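Side-chain contacts in MHC class I-like protein MILL2 (Mus musculus, PDB 6A97), which binds to heparan sulfate proteoglycans on the surface of fibroblasts and belongs to the MHC class I family: residues Leu148-Asp153 and Asp172-Phe177; Leu42-Tyr47 and Asn84-Val89. All blocks are in the same frame, centred on the assembly; numbering follows the deposited sequence.

Contact 1: residues Leu148-Asp153 and Asp172-Phe177; sequences LTWTVD and DLVKTF
Trp-150 and Val-174 form the buried half of this contact, where the outermost strand of the platform sheet, 149-152, meets helix 171-193. The six-membered part of the indole reaches the helix with CZ2, which lies 4.0 Å from CG2 of Val-174. The methyl comes in obliquely to the ring plane, so the pair is a single apolar touch and not a stack. Although the CB of Trp-150 does not point at the helix, its ring ends up closer to it: CG beside the backbone N (chi1 -72°) and an indole turned roughly perpendicular (chi2 94°) carry the six-membered ring, CZ2 included, toward the helix.

Several neighbours hold the indole in this pose. NE1 donates to the carbonyl of Pro-169, just before the helix, and the rings of Trp-131 and Phe-143 pack edge-to-face with it; Phe-143 also touches Val-174.

On the partly exposed side, Leu-148 and Lys-175 meet with crossed side chains. CD1 of the leucine sits 3.6 Å from NZ of the lysine and 4.2 Å from CE, so the ammonium nitrogen itself, with CE behind it, lies against a methyl group. The lysine chain is bent at chi3. One turn of the helix is also tied internally, OG1 of Thr-176 donating to O of Leu-173 over 2.9 Å.

The two segments are thus joined by one apolar pair and one pair that sets a charged group on a methyl, neither of them directional. What fixes the indole's position is probably its bond to Pro-169 and its ring neighbours, not the helix segment, and the ammonium of Lys-175 gains no polar partner from the strand segment.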
ATOM      1  N   LEU A 148      19.264 -31.325   5.335  1.00 64.80           N
ATOM      2  CA  LEU A 148      20.683 -31.155   4.993  1.00 56.19           C
ATOM      3  C   LEU A 148      21.040 -31.894   3.707  1.00 51.12           C
ATOM      4  O   LEU A 148      22.124 -32.460   3.582  1.00 63.00           O
ATOM      5  CB  LEU A 148      21.600 -31.616   6.133  1.00 59.80           C
ATOM      6  CG  LEU A 148      21.449 -30.902   7.477  1.00 69.15           C
ATOM      7  CD1 LEU A 148      22.531 -31.366   8.440  1.00 70.90           C
ATOM      8  CD2 LEU A 148      21.496 -29.391   7.296  1.00 67.45           C
ATOM      9  N   THR A 149      20.120 -31.876   2.752  1.00 52.95           N
ATOM     10  CA  THR A 149      20.355 -32.472   1.443  1.00 49.33           C
ATOM     11  C   THR A 149      19.750 -31.567   0.373  1.00 45.82           C
ATOM     12  O   THR A 149      18.873 -30.751   0.661  1.00 54.48           O
ATOM     13  CB  THR A 149      19.748 -33.898   1.344  1.00 67.08           C
ATOM     14  OG1 THR A 149      19.996 -34.614   2.560  1.00 74.53           O
ATOM     15  CG2 THR A 149      20.346 -34.675   0.176  1.00 74.30           C
ATOM     16  N   TRP A 150      20.220 -31.710  -0.858  1.00 41.63           N
ATOM     17  CA  TRP A 150      19.697 -30.927  -1.967  1.00 51.59           C
ATOM     18  C   TRP A 150      18.410 -31.507  -2.553  1.00 60.05           C
ATOM     19  O   TRP A 150      18.305 -32.708  -2.822  1.00 56.08           O
ATOM     20  CB  TRP A 150      20.757 -30.803  -3.056  1.00 52.08           C
ATOM     21  CG  TRP A 150      21.873 -29.889  -2.669  1.00 56.28           C
ATOM     22  CD1 TRP A 150      23.063 -30.242  -2.096  1.00 51.95           C
ATOM     23  CD2 TRP A 150      21.903 -28.466  -2.816  1.00 54.42           C
ATOM     24  NE1 TRP A 150      23.836 -29.124  -1.887  1.00 51.24           N
ATOM     25  CE2 TRP A 150      23.147 -28.020  -2.318  1.00 54.42           C
ATOM     26  CE3 TRP A 150      21.002 -27.523  -3.326  1.00 53.37           C
ATOM     27  CZ2 TRP A 150      23.511 -26.673  -2.310  1.00 47.61           C
ATOM     28  CZ3 TRP A 150      21.366 -26.184  -3.321  1.00 48.58           C
ATOM     29  CH2 TRP A 150      22.611 -25.771  -2.819  1.00 44.35           C
ATOM     30  N   THR A 151      17.434 -30.633  -2.754  1.00 56.77           N
ATOM     31  CA  THR A 151      16.188 -31.006  -3.402  1.00 55.96           C
ATOM     32  C   THR A 151      16.216 -30.601  -4.871  1.00 55.92           C
ATOM     33  O   THR A 151      16.555 -29.463  -5.195  1.00 47.66           O
ATOM     34  CB  THR A 151      14.982 -30.344  -2.712  1.00 55.72           C
ATOM     35  OG1 THR A 151      14.939 -30.744  -1.338  1.00 60.77           O
ATOM     36  CG2 THR A 151      13.674 -30.735  -3.399  1.00 63.27           C
ATOM     37  N   VAL A 152      15.871 -31.527  -5.761  1.00 45.49           N
ATOM     38  CA  VAL A 152      15.674 -31.172  -7.165  1.00 51.62           C
ATOM     39  C   VAL A 152      14.262 -30.601  -7.352  1.00 54.87           C
ATOM     40  O   VAL A 152      13.271 -31.273  -7.070  1.00 56.20           O
ATOM     41  CB  VAL A 152      15.884 -32.375  -8.088  1.00 54.98           C
ATOM     42  CG1 VAL A 152      15.531 -32.011  -9.519  1.00 60.71           C
ATOM     43  CG2 VAL A 152      17.321 -32.862  -7.992  1.00 48.83           C
ATOM     44  N   ASP A 153      14.177 -29.359  -7.823  1.00 46.93           N
ATOM     45  CA  ASP A 153      12.911 -28.627  -7.828  1.00 50.69           C
ATOM     46  C   ASP A 153      11.985 -28.921  -9.011  1.00 51.84           C
ATOM     47  O   ASP A 153      10.765 -28.945  -8.850  1.00 62.10           O
ATOM     48  CB  ASP A 153      13.191 -27.127  -7.763  1.00 57.69           C
ATOM     49  CG  ASP A 153      13.687 -26.695  -6.401  1.00 65.05           C
ATOM     50  OD1 ASP A 153      13.162 -27.218  -5.393  1.00 69.48           O
ATOM     51  OD2 ASP A 153      14.603 -25.847  -6.336  1.00 63.80           O
ATOM     52  N   ASP A 172      28.096 -30.494   4.282  1.00 49.88           N
ATOM     53  CA  ASP A 172      28.800 -29.991   5.457  1.00 54.45           C
ATOM     54  C   ASP A 172      29.403 -28.614   5.173  1.00 55.98           C
ATOM     55  O   ASP A 172      29.440 -27.758   6.053  1.00 58.15           O
ATOM     56  CB  ASP A 172      29.884 -30.970   5.914  1.00 59.30           C
ATOM     57  CG  ASP A 172      30.962 -31.172   4.878  1.00 73.91           C
ATOM     58  OD1 ASP A 172      30.625 -31.431   3.704  1.00 86.92           O
ATOM     59  OD2 ASP A 172      32.153 -31.064   5.234  1.00 77.60           O
ATOM     60  N   LEU A 173      29.864 -28.400   3.944  1.00 51.65           N
ATOM     61  CA  LEU A 173      30.375 -27.092   3.551  1.00 52.35           C
ATOM     62  C   LEU A 173      29.249 -26.067   3.499  1.00 50.89           C
ATOM     63  O   LEU A 173      29.401 -24.940   3.971  1.00 50.43           O
ATOM     64  CB  LEU A 173      31.082 -27.165   2.195  1.00 52.95           C
ATOM     65  CG  LEU A 173      32.352 -28.013   2.137  1.00 54.00           C
ATOM     66  CD1 LEU A 173      33.013 -27.886   0.767  1.00 48.92           C
ATOM     67  CD2 LEU A 173      33.319 -27.625   3.256  1.00 50.04           C
ATOM     68  N   VAL A 174      28.119 -26.470   2.925  1.00 48.97           N
ATOM     69  CA  VAL A 174      26.951 -25.603   2.828  1.00 47.53           C
ATOM     70  C   VAL A 174      26.505 -25.131   4.205  1.00 48.71           C
ATOM     71  O   VAL A 174      26.283 -23.938   4.426  1.00 43.09           O
ATOM     72  CB  VAL A 174      25.767 -26.320   2.133  1.00 47.76           C
ATOM     73  CG1 VAL A 174      24.494 -25.490   2.243  1.00 47.36           C
ATOM     74  CG2 VAL A 174      26.101 -26.614   0.675  1.00 40.78           C
ATOM     75  N   LYS A 175      26.397 -26.074   5.139  1.00 54.36           N
ATOM     76  CA  LYS A 175      25.830 -25.764   6.443  1.00 52.74           C
ATOM     77  C   LYS A 175      26.754 -24.852   7.253  1.00 53.25           C
ATOM     78  O   LYS A 175      26.277 -23.967   7.956  1.00 51.54           O
ATOM     79  CB  LYS A 175      25.512 -27.053   7.219  1.00 59.43           C
ATOM     80  CG  LYS A 175      26.423 -27.344   8.402  1.00 69.90           C
ATOM     81  CD  LYS A 175      25.877 -28.473   9.263  1.00 77.27           C
ATOM     82  CE  LYS A 175      24.580 -28.056   9.947  1.00 77.91           C
ATOM     83  NZ  LYS A 175      24.023 -29.138  10.804  1.00 79.18           N
ATOM     84  N   THR A 176      28.068 -25.044   7.147  1.00 58.06           N
ATOM     85  CA  THR A 176      28.989 -24.177   7.876  1.00 59.79           C
ATOM     86  C   THR A 176      28.878 -22.759   7.335  1.00 55.38           C
ATOM     87  O   THR A 176      28.808 -21.796   8.101  1.00 61.03           O
ATOM     88  CB  THR A 176      30.456 -24.651   7.785  1.00 66.44           C
ATOM     89  OG1 THR A 176      30.884 -24.643   6.418  1.00 85.11           O
ATOM     90  CG2 THR A 176      30.615 -26.048   8.373  1.00 60.42           C
ATOM     91  N   PHE A 177      28.831 -22.634   6.014  1.00 49.71           N
ATOM     92  CA  PHE A 177      28.706 -21.317   5.398  1.00 52.15           C
ATOM     93  C   PHE A 177      27.398 -20.624   5.785  1.00 47.46           C
ATOM     94  O   PHE A 177      27.401 -19.448   6.143  1.00 49.39           O
ATOM     95  CB  PHE A 177      28.808 -21.411   3.877  1.00 48.42           C
ATOM     96  CG  PHE A 177      28.873 -20.072   3.200  1.00 49.16           C
ATOM     97  CD1 PHE A 177      30.083 -19.414   3.055  1.00 46.98           C
ATOM     98  CD2 PHE A 177      27.722 -19.460   2.730  1.00 52.76           C
ATOM     99  CE1 PHE A 177      30.145 -18.174   2.443  1.00 58.96           C
ATOM    100  CE2 PHE A 177      27.779 -18.221   2.119  1.00 56.43           C
ATOM    101  CZ  PHE A 177      28.993 -17.578   1.973  1.00 58.22           C
TER

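Contact 2: residues Leu42-Tyr47 and Asn84-Val89; sequences LLVLIY and NNLLKV
Leu-86 carries the helix side of this contact, in which helix 75-96 of the alpha-1 region rests on strand 42-48, and it meets Ile-46 and Val-44. The tight point lies between two methyls: CD1 of Leu-86 is 3.6 Å from CD1 of Ile-46. The two side chains come from opposing directions and end methyl to methyl. In Leu-86, CG is anti to the backbone N (chi1 174°); in Ile-46 the long branch, CG1 to CD1, rises from the strand beside its N. The same leucine methyl also faces CG1 of Val-44, but more loosely, at 4.2 Å.

Away from this point the fit slackens. Val-89, one turn further along the helix, points at the strand, yet its CG1 is still 5.5 Å from CD1 of Ile-46, and the residue packs instead on Tyr-27 of the adjoining strand and on His-185 of helix 171-193. That opposite helix also reaches Ile-46, through Tyr-189, while Tyr-56 from the other neighbouring strand touches Leu-86. The polar Asn-85 and Lys-88 lie away from the strand contact, Asn-85 beside Arg-188: NZ of Lys-88 approaches OD1 of Asn-85 in a weak hydrogen bond of 3.5 Å, and ND2 of Asn-85 donates to Glu-82.

Only aliphatic groups meet between strand and helix, and all three touching residues are buried. The attachment consequently probably depends on shape and on exclusion of water, with the amide of Asn-85 and the charge of Lys-88 kept apart from it.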
ATOM      1  N   LEU A  42      32.279 -15.143 -12.688  1.00 37.81           N
ATOM      2  CA  LEU A  42      31.073 -14.983 -11.887  1.00 40.03           C
ATOM      3  C   LEU A  42      30.758 -13.524 -11.611  1.00 40.31           C
ATOM      4  O   LEU A  42      31.665 -12.715 -11.408  1.00 39.23           O
ATOM      5  CB  LEU A  42      31.220 -15.724 -10.553  1.00 41.11           C
ATOM      6  CG  LEU A  42      31.435 -17.240 -10.571  1.00 41.85           C
ATOM      7  CD1 LEU A  42      31.674 -17.744  -9.152  1.00 41.64           C
ATOM      8  CD2 LEU A  42      30.235 -17.957 -11.206  1.00 32.23           C
ATOM      9  N   LEU A  43      29.469 -13.196 -11.591  1.00 36.28           N
ATOM     10  CA  LEU A  43      29.013 -11.918 -11.061  1.00 36.08           C
ATOM     11  C   LEU A  43      28.402 -12.161  -9.692  1.00 35.81           C
ATOM     12  O   LEU A  43      27.468 -12.951  -9.553  1.00 34.73           O
ATOM     13  CB  LEU A  43      27.997 -11.243 -11.988  1.00 35.90           C
ATOM     14  CG  LEU A  43      27.315  -9.987 -11.420  1.00 36.85           C
ATOM     15  CD1 LEU A  43      28.327  -8.858 -11.122  1.00 33.18           C
ATOM     16  CD2 LEU A  43      26.229  -9.489 -12.362  1.00 37.95           C
ATOM     17  N   VAL A  44      28.944 -11.503  -8.676  1.00 35.63           N
ATOM     18  CA  VAL A  44      28.426 -11.660  -7.328  1.00 31.09           C
ATOM     19  C   VAL A  44      27.905 -10.324  -6.831  1.00 31.94           C
ATOM     20  O   VAL A  44      28.635  -9.330  -6.813  1.00 37.91           O
ATOM     21  CB  VAL A  44      29.499 -12.193  -6.344  1.00 32.79           C
ATOM     22  CG1 VAL A  44      28.872 -12.459  -4.982  1.00 32.64           C
ATOM     23  CG2 VAL A  44      30.165 -13.459  -6.890  1.00 32.65           C
ATOM     24  N   LEU A  45      26.637 -10.310  -6.442  1.00 33.24           N
ATOM     25  CA  LEU A  45      25.999  -9.121  -5.900  1.00 31.76           C
ATOM     26  C   LEU A  45      25.518  -9.423  -4.494  1.00 35.60           C
ATOM     27  O   LEU A  45      24.838 -10.430  -4.261  1.00 36.13           O
ATOM     28  CB  LEU A  45      24.828  -8.677  -6.779  1.00 30.32           C
ATOM     29  CG  LEU A  45      25.158  -8.320  -8.227  1.00 34.77           C
ATOM     30  CD1 LEU A  45      23.888  -8.051  -9.019  1.00 37.07           C
ATOM     31  CD2 LEU A  45      26.079  -7.112  -8.271  1.00 38.27           C
ATOM     32  N   ILE A  46      25.869  -8.553  -3.556  1.00 32.31           N
ATOM     33  CA  ILE A  46      25.528  -8.772  -2.158  1.00 31.48           C
ATOM     34  C   ILE A  46      24.524  -7.737  -1.669  1.00 41.45           C
ATOM     35  O   ILE A  46      24.759  -6.528  -1.776  1.00 37.48           O
ATOM     36  CB  ILE A  46      26.780  -8.724  -1.271  1.00 34.37           C
ATOM     37  CG1 ILE A  46      27.707  -9.894  -1.601  1.00 42.07           C
ATOM     38  CG2 ILE A  46      26.399  -8.760   0.191  1.00 37.99           C
ATOM     39  CD1 ILE A  46      28.876 -10.010  -0.655  1.00 45.32           C
ATOM     40  N   TYR A  47      23.404  -8.222  -1.138  1.00 43.92           N
ATOM     41  CA  TYR A  47      22.335  -7.365  -0.639  1.00 39.53           C
ATOM     42  C   TYR A  47      22.176  -7.475   0.872  1.00 43.42           C
ATOM     43  O   TYR A  47      22.073  -8.574   1.416  1.00 43.30           O
ATOM     44  CB  TYR A  47      21.004  -7.719  -1.310  1.00 36.88           C
ATOM     45  CG  TYR A  47      20.999  -7.505  -2.803  1.00 35.15           C
ATOM     46  CD1 TYR A  47      20.452  -6.353  -3.352  1.00 34.09           C
ATOM     47  CD2 TYR A  47      21.560  -8.446  -3.662  1.00 30.13           C
ATOM     48  CE1 TYR A  47      20.448  -6.146  -4.712  1.00 37.46           C
ATOM     49  CE2 TYR A  47      21.568  -8.247  -5.028  1.00 28.48           C
ATOM     50  CZ  TYR A  47      21.010  -7.091  -5.544  1.00 34.93           C
ATOM     51  OH  TYR A  47      21.008  -6.881  -6.896  1.00 40.24           O
ATOM     52  N   ASN A  84      37.891  -6.775  -0.307  1.00 32.55           N
ATOM     53  CA  ASN A  84      38.903  -7.812  -0.163  1.00 36.63           C
ATOM     54  C   ASN A  84      38.308  -9.094   0.439  1.00 35.52           C
ATOM     55  O   ASN A  84      38.579 -10.184  -0.051  1.00 33.85           O
ATOM     56  CB  ASN A  84      40.071  -7.322   0.683  1.00 33.68           C
ATOM     57  CG  ASN A  84      41.154  -8.374   0.832  1.00 39.91           C
ATOM     58  OD1 ASN A  84      41.907  -8.658  -0.108  1.00 34.70           O
ATOM     59  ND2 ASN A  84      41.235  -8.964   2.017  1.00 35.72           N
ATOM     60  N   ASN A  85      37.495  -8.957   1.486  1.00 34.18           N
ATOM     61  CA  ASN A  85      36.757 -10.098   2.046  1.00 37.12           C
ATOM     62  C   ASN A  85      35.853 -10.772   1.020  1.00 38.01           C
ATOM     63  O   ASN A  85      35.683 -11.994   1.027  1.00 43.36           O
ATOM     64  CB  ASN A  85      35.909  -9.669   3.247  1.00 35.70           C
ATOM     65  CG  ASN A  85      36.742  -9.377   4.474  1.00 37.28           C
ATOM     66  OD1 ASN A  85      37.892  -9.808   4.573  1.00 41.82           O
ATOM     67  ND2 ASN A  85      36.161  -8.654   5.427  1.00 44.73           N
ATOM     68  N   LEU A  86      35.273  -9.967   0.139  1.00 37.63           N
ATOM     69  CA  LEU A  86      34.383 -10.471  -0.899  1.00 35.45           C
ATOM     70  C   LEU A  86      35.117 -11.418  -1.848  1.00 34.25           C
ATOM     71  O   LEU A  86      34.550 -12.414  -2.310  1.00 32.73           O
ATOM     72  CB  LEU A  86      33.770  -9.302  -1.674  1.00 39.36           C
ATOM     73  CG  LEU A  86      32.921  -9.628  -2.902  1.00 41.64           C
ATOM     74  CD1 LEU A  86      31.830 -10.633  -2.559  1.00 45.32           C
ATOM     75  CD2 LEU A  86      32.314  -8.357  -3.465  1.00 48.79           C
ATOM     76  N   LEU A  87      36.378 -11.107  -2.140  1.00 32.58           N
ATOM     77  CA  LEU A  87      37.193 -11.964  -3.000  1.00 33.18           C
ATOM     78  C   LEU A  87      37.313 -13.385  -2.436  1.00 40.33           C
ATOM     79  O   LEU A  87      37.340 -14.359  -3.190  1.00 45.80           O
ATOM     80  CB  LEU A  87      38.591 -11.365  -3.193  1.00 33.38           C
ATOM     81  CG  LEU A  87      38.654 -10.011  -3.908  1.00 36.69           C
ATOM     82  CD1 LEU A  87      40.094  -9.539  -4.026  1.00 41.95           C
ATOM     83  CD2 LEU A  87      38.005 -10.103  -5.284  1.00 32.51           C
ATOM     84  N   LYS A  88      37.394 -13.498  -1.112  1.00 37.58           N
ATOM     85  CA  LYS A  88      37.483 -14.807  -0.463  1.00 35.98           C
ATOM     86  C   LYS A  88      36.162 -15.560  -0.563  1.00 37.01           C
ATOM     87  O   LYS A  88      36.143 -16.778  -0.742  1.00 50.76           O
ATOM     88  CB  LYS A  88      37.894 -14.660   1.003  1.00 37.01           C
ATOM     89  CG  LYS A  88      39.397 -14.540   1.209  1.00 48.98           C
ATOM     90  CD  LYS A  88      39.749 -13.485   2.247  1.00 66.54           C
ATOM     91  CE  LYS A  88      39.245 -13.850   3.632  1.00 71.83           C
ATOM     92  NZ  LYS A  88      39.644 -12.821   4.638  1.00 79.22           N
ATOM     93  N   VAL A  89      35.060 -14.825  -0.446  1.00 37.90           N
ATOM     94  CA  VAL A  89      33.733 -15.413  -0.569  1.00 38.00           C
ATOM     95  C   VAL A  89      33.536 -15.986  -1.970  1.00 35.17           C
ATOM     96  O   VAL A  89      33.009 -17.085  -2.129  1.00 39.37           O
ATOM     97  CB  VAL A  89      32.627 -14.381  -0.265  1.00 45.76           C
ATOM     98  CG1 VAL A  89      31.257 -14.938  -0.609  1.00 51.28           C
ATOM     99  CG2 VAL A  89      32.678 -13.972   1.192  1.00 45.87           C
TER

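Both contacts seat a helix of the MHC class I-like platform on the same eight-stranded antiparallel sheet, contact 2 in alpha-1 and contact 1 in alpha-2. Their centres lie about 20 Å apart, and although the nearest atoms come within about 4 Å the two do not touch. Contact 1 is at the outermost strand, 149-152, and is partly exposed; contact 2 uses an inner strand and is buried. Helix 171-193 connects them, since its first turns form contact 1 while Tyr-189 and His-185, further along, pack on residues of contact 2. Beneath contact 2, on the other face of the sheet, Leu-45 and Tyr-47 meet a neighbouring protein chain.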